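Local coordinates for genome polyprotein (Chicken sicinivirus JSY, PDB 6QWT) that contains the 3D polymerase, the RNA-dependent RNA polymerase that probably copies the viral RNA genome during picornaviral replication, at residues Leu277-Phe282 / Trp286-Gly291. Numbering follows the deposited sequence.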
ATOM      1  N   LEU A 277      -7.284 -17.100  -0.933  1.00 25.33           N
ATOM      2  CA  LEU A 277      -8.162 -17.836  -1.849  1.00 25.01           C
ATOM      3  C   LEU A 277      -9.394 -16.955  -2.045  1.00 25.13           C
ATOM      4  O   LEU A 277     -10.462 -17.217  -1.485  1.00 26.37           O
ATOM      5  CB  LEU A 277      -8.520 -19.223  -1.300  1.00 27.29           C
ATOM      6  CG  LEU A 277      -9.215 -20.184  -2.269  1.00 30.55           C
ATOM      7  CD1 LEU A 277      -8.364 -20.402  -3.512  1.00 23.75           C
ATOM      8  CD2 LEU A 277      -9.519 -21.510  -1.588  1.00 29.59           C
ATOM      9  N   SER A 278      -9.238 -15.907  -2.847  1.00 24.08           N
ATOM     10  CA  SER A 278     -10.182 -14.802  -2.899  1.00 26.65           C
ATOM     11  C   SER A 278     -11.022 -14.847  -4.170  1.00 25.69           C
ATOM     12  O   SER A 278     -10.584 -15.344  -5.210  1.00 25.44           O
ATOM     13  CB  SER A 278      -9.438 -13.466  -2.826  1.00 25.87           C
ATOM     14  OG  SER A 278      -8.497 -13.365  -3.883  1.00 22.53           O
ATOM     15  N   LYS A 279     -12.233 -14.302  -4.075  1.00 24.33           N
ATOM     16  CA  LYS A 279     -13.143 -14.191  -5.206  1.00 24.64           C
ATOM     17  C   LYS A 279     -13.094 -12.778  -5.771  1.00 24.02           C
ATOM     18  O   LYS A 279     -13.078 -11.798  -5.021  1.00 25.60           O
ATOM     19  CB  LYS A 279     -14.577 -14.537  -4.794  1.00 21.94           C
ATOM     20  CG  LYS A 279     -14.743 -15.965  -4.307  1.00 29.17           C
ATOM     21  CD  LYS A 279     -15.947 -16.113  -3.399  1.00 29.32           C
ATOM     22  CE  LYS A 279     -17.233 -16.007  -4.183  1.00 38.32           C
ATOM     23  NZ  LYS A 279     -18.434 -16.190  -3.325  1.00 42.78           N
ATOM     24  N   HIS A 280     -13.077 -12.680  -7.099  1.00 22.75           N
ATOM     25  CA  HIS A 280     -12.950 -11.404  -7.785  1.00 25.82           C
ATOM     26  C   HIS A 280     -13.991 -11.292  -8.888  1.00 25.02           C
ATOM     27  O   HIS A 280     -14.459 -12.298  -9.425  1.00 25.28           O
ATOM     28  CB  HIS A 280     -11.552 -11.230  -8.396  1.00 26.89           C
ATOM     29  CG  HIS A 280     -10.435 -11.308  -7.403  1.00 28.33           C
ATOM     30  ND1 HIS A 280      -9.657 -10.219  -7.073  1.00 27.67           N
ATOM     31  CD2 HIS A 280      -9.952 -12.348  -6.680  1.00 26.92           C
ATOM     32  CE1 HIS A 280      -8.748 -10.584  -6.186  1.00 28.14           C
ATOM     33  NE2 HIS A 280      -8.908 -11.869  -5.928  1.00 27.89           N
ATOM     34  N   VAL A 281     -14.346 -10.053  -9.224  1.00 25.20           N
ATOM     35  CA  VAL A 281     -15.198  -9.775 -10.375  1.00 26.74           C
ATOM     36  C   VAL A 281     -14.606  -8.593 -11.135  1.00 27.16           C
ATOM     37  O   VAL A 281     -14.481  -7.492 -10.588  1.00 27.07           O
ATOM     38  CB  VAL A 281     -16.664  -9.508  -9.982  1.00 27.10           C
ATOM     39  CG1 VAL A 281     -16.790  -8.394  -8.937  1.00 24.50           C
ATOM     40  CG2 VAL A 281     -17.495  -9.212 -11.221  1.00 24.87           C
ATOM     41  N   PHE A 282     -14.213  -8.830 -12.382  1.00 25.50           N
ATOM     42  CA  PHE A 282     -13.645  -7.810 -13.259  1.00 25.57           C
ATOM     43  C   PHE A 282     -14.598  -7.654 -14.438  1.00 25.99           C
ATOM     44  O   PHE A 282     -14.513  -8.403 -15.417  1.00 24.92           O
ATOM     45  CB  PHE A 282     -12.241  -8.207 -13.711  1.00 24.93           C
ATOM     46  CG  PHE A 282     -11.609  -7.240 -14.675  1.00 24.72           C
ATOM     47  CD1 PHE A 282     -11.124  -6.018 -14.237  1.00 24.43           C
ATOM     48  CD2 PHE A 282     -11.483  -7.563 -16.015  1.00 27.30           C
ATOM     49  CE1 PHE A 282     -10.534  -5.133 -15.120  1.00 24.51           C
ATOM     50  CE2 PHE A 282     -10.894  -6.682 -16.904  1.00 26.78           C
ATOM     51  CZ  PHE A 282     -10.419  -5.466 -16.456  1.00 26.50           C
ATOM     52  N   TRP A 286     -15.738 -13.441 -13.742  1.00 26.27           N
ATOM     53  CA  TRP A 286     -15.767 -13.936 -12.373  1.00 25.67           C
ATOM     54  C   TRP A 286     -14.710 -15.020 -12.214  1.00 29.35           C
ATOM     55  O   TRP A 286     -14.671 -15.972 -13.002  1.00 27.10           O
ATOM     56  CB  TRP A 286     -17.149 -14.485 -12.022  1.00 24.65           C
ATOM     57  CG  TRP A 286     -18.260 -13.530 -12.324  1.00 26.88           C
ATOM     58  CD1 TRP A 286     -18.835 -13.295 -13.541  1.00 26.41           C
ATOM     59  CD2 TRP A 286     -18.932 -12.674 -11.391  1.00 25.99           C
ATOM     60  NE1 TRP A 286     -19.824 -12.348 -13.422  1.00 25.52           N
ATOM     61  CE2 TRP A 286     -19.904 -11.951 -12.114  1.00 25.19           C
ATOM     62  CE3 TRP A 286     -18.808 -12.449 -10.017  1.00 25.26           C
ATOM     63  CZ2 TRP A 286     -20.746 -11.020 -11.506  1.00 30.59           C
ATOM     64  CZ3 TRP A 286     -19.647 -11.525  -9.416  1.00 27.63           C
ATOM     65  CH2 TRP A 286     -20.602 -10.821 -10.161  1.00 25.97           C
ATOM     66  N   TYR A 287     -13.856 -14.875 -11.203  1.00 25.47           N
ATOM     67  CA  TYR A 287     -12.749 -15.805 -11.027  1.00 26.31           C
ATOM     68  C   TYR A 287     -12.304 -15.791  -9.571  1.00 26.09           C
ATOM     69  O   TYR A 287     -12.646 -14.892  -8.798  1.00 22.11           O
ATOM     70  CB  TYR A 287     -11.579 -15.464 -11.958  1.00 24.93           C
ATOM     71  CG  TYR A 287     -11.023 -14.073 -11.758  1.00 24.44           C
ATOM     72  CD1 TYR A 287     -11.611 -12.973 -12.372  1.00 26.03           C
ATOM     73  CD2 TYR A 287      -9.913 -13.858 -10.952  1.00 27.04           C
ATOM     74  CE1 TYR A 287     -11.108 -11.697 -12.188  1.00 27.74           C
ATOM     75  CE2 TYR A 287      -9.402 -12.585 -10.761  1.00 26.08           C
ATOM     76  CZ  TYR A 287     -10.002 -11.511 -11.382  1.00 27.75           C
ATOM     77  OH  TYR A 287      -9.498 -10.244 -11.195  1.00 29.09           O
ATOM     78  N   ILE A 288     -11.540 -16.819  -9.212  1.00 26.48           N
ATOM     79  CA  ILE A 288     -10.953 -16.961  -7.887  1.00 24.42           C
ATOM     80  C   ILE A 288      -9.441 -16.958  -8.050  1.00 28.23           C
ATOM     81  O   ILE A 288      -8.910 -17.619  -8.950  1.00 27.10           O
ATOM     82  CB  ILE A 288     -11.435 -18.248  -7.188  1.00 28.57           C
ATOM     83  CG1 ILE A 288     -12.800 -18.022  -6.535  1.00 29.61           C
ATOM     84  CG2 ILE A 288     -10.415 -18.729  -6.158  1.00 24.00           C
ATOM     85  CD1 ILE A 288     -13.498 -19.301  -6.114  1.00 26.94           C
ATOM     86  N   MET A 289      -8.756 -16.194  -7.204  1.00 28.52           N
ATOM     87  CA  MET A 289      -7.302 -16.153  -7.189  1.00 25.81           C
ATOM     88  C   MET A 289      -6.796 -17.000  -6.028  1.00 27.07           C
ATOM     89  O   MET A 289      -7.139 -16.741  -4.870  1.00 25.50           O
ATOM     90  CB  MET A 289      -6.792 -14.717  -7.074  1.00 23.51           C
ATOM     91  CG  MET A 289      -6.784 -13.955  -8.392  1.00 34.64           C
ATOM     92  SD  MET A 289      -5.627 -14.660  -9.592  1.00 49.92           S
ATOM     93  CE  MET A 289      -6.181 -13.904 -11.120  1.00 38.53           C
ATOM     94  N   LYS A 290      -6.000 -18.016  -6.341  1.00 29.96           N
ATOM     95  CA  LYS A 290      -5.320 -18.827  -5.337  1.00 29.35           C
ATOM     96  C   LYS A 290      -3.898 -18.295  -5.214  1.00 27.36           C
ATOM     97  O   LYS A 290      -3.105 -18.404  -6.155  1.00 27.04           O
ATOM     98  CB  LYS A 290      -5.337 -20.305  -5.721  1.00 28.79           C
ATOM     99  CG  LYS A 290      -4.671 -21.227  -4.714  1.00 32.44           C
ATOM    100  CD  LYS A 290      -4.842 -22.686  -5.119  1.00 37.12           C
ATOM    101  CE  LYS A 290      -4.059 -23.617  -4.209  1.00 40.12           C
ATOM    102  NZ  LYS A 290      -2.589 -23.488  -4.405  1.00 36.77           N
ATOM    103  N   GLY A 291      -3.580 -17.711  -4.061  1.00 28.33           N
ATOM    104  CA  GLY A 291      -2.338 -16.990  -3.884  1.00 28.28           C
ATOM    105  C   GLY A 291      -2.500 -15.500  -4.148  1.00 29.99           C
ATOM    106  O   GLY A 291      -3.507 -15.033  -4.683  1.00 27.55           O
TER
HETATM  107  O   HOH W   1      -5.726 -14.026  -3.366  1.00 25.23           O
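H280 and Y287 face each other as a hydrogen-bonded antiparallel pair, and their side chains pack together on one face of the hairpin. CB of H280 lies over the Y287 ring, 3.7 Å from its centroid, while the near-parallel imidazole (7° between planes) is displaced, centroids 5.2 Å apart, with little stacking. CG of Y287 sits between its own backbone N and carbonyl carbon (chi1 59°), which folds the ring back across the neighbouring strand; CB of F282 meets its edge.

On the other face, CG2 of V281 stands almost squarely over the six-membered ring of W286, 3.4 Å from its centroid, and CG of K279 packs against CG1 of I288 at 3.6 Å.

Paired backbone bonds join S278 to M289 and H280 to Y287. The imidazole is hydrogen-bonded at both nitrogens, NE2 to OG of S278 at 2.6 Å and ND1 to OE2 of E176. A water links OG of S278 to O of G291.

Within this mixed sheet, probably part of the fingers as in related picornaviral polymerases, strand 277-282, entered directly from helix 267-276, runs parallel to strand 152-157, while strand 285-290 pairs on its far side with the N-terminal strand 2-5.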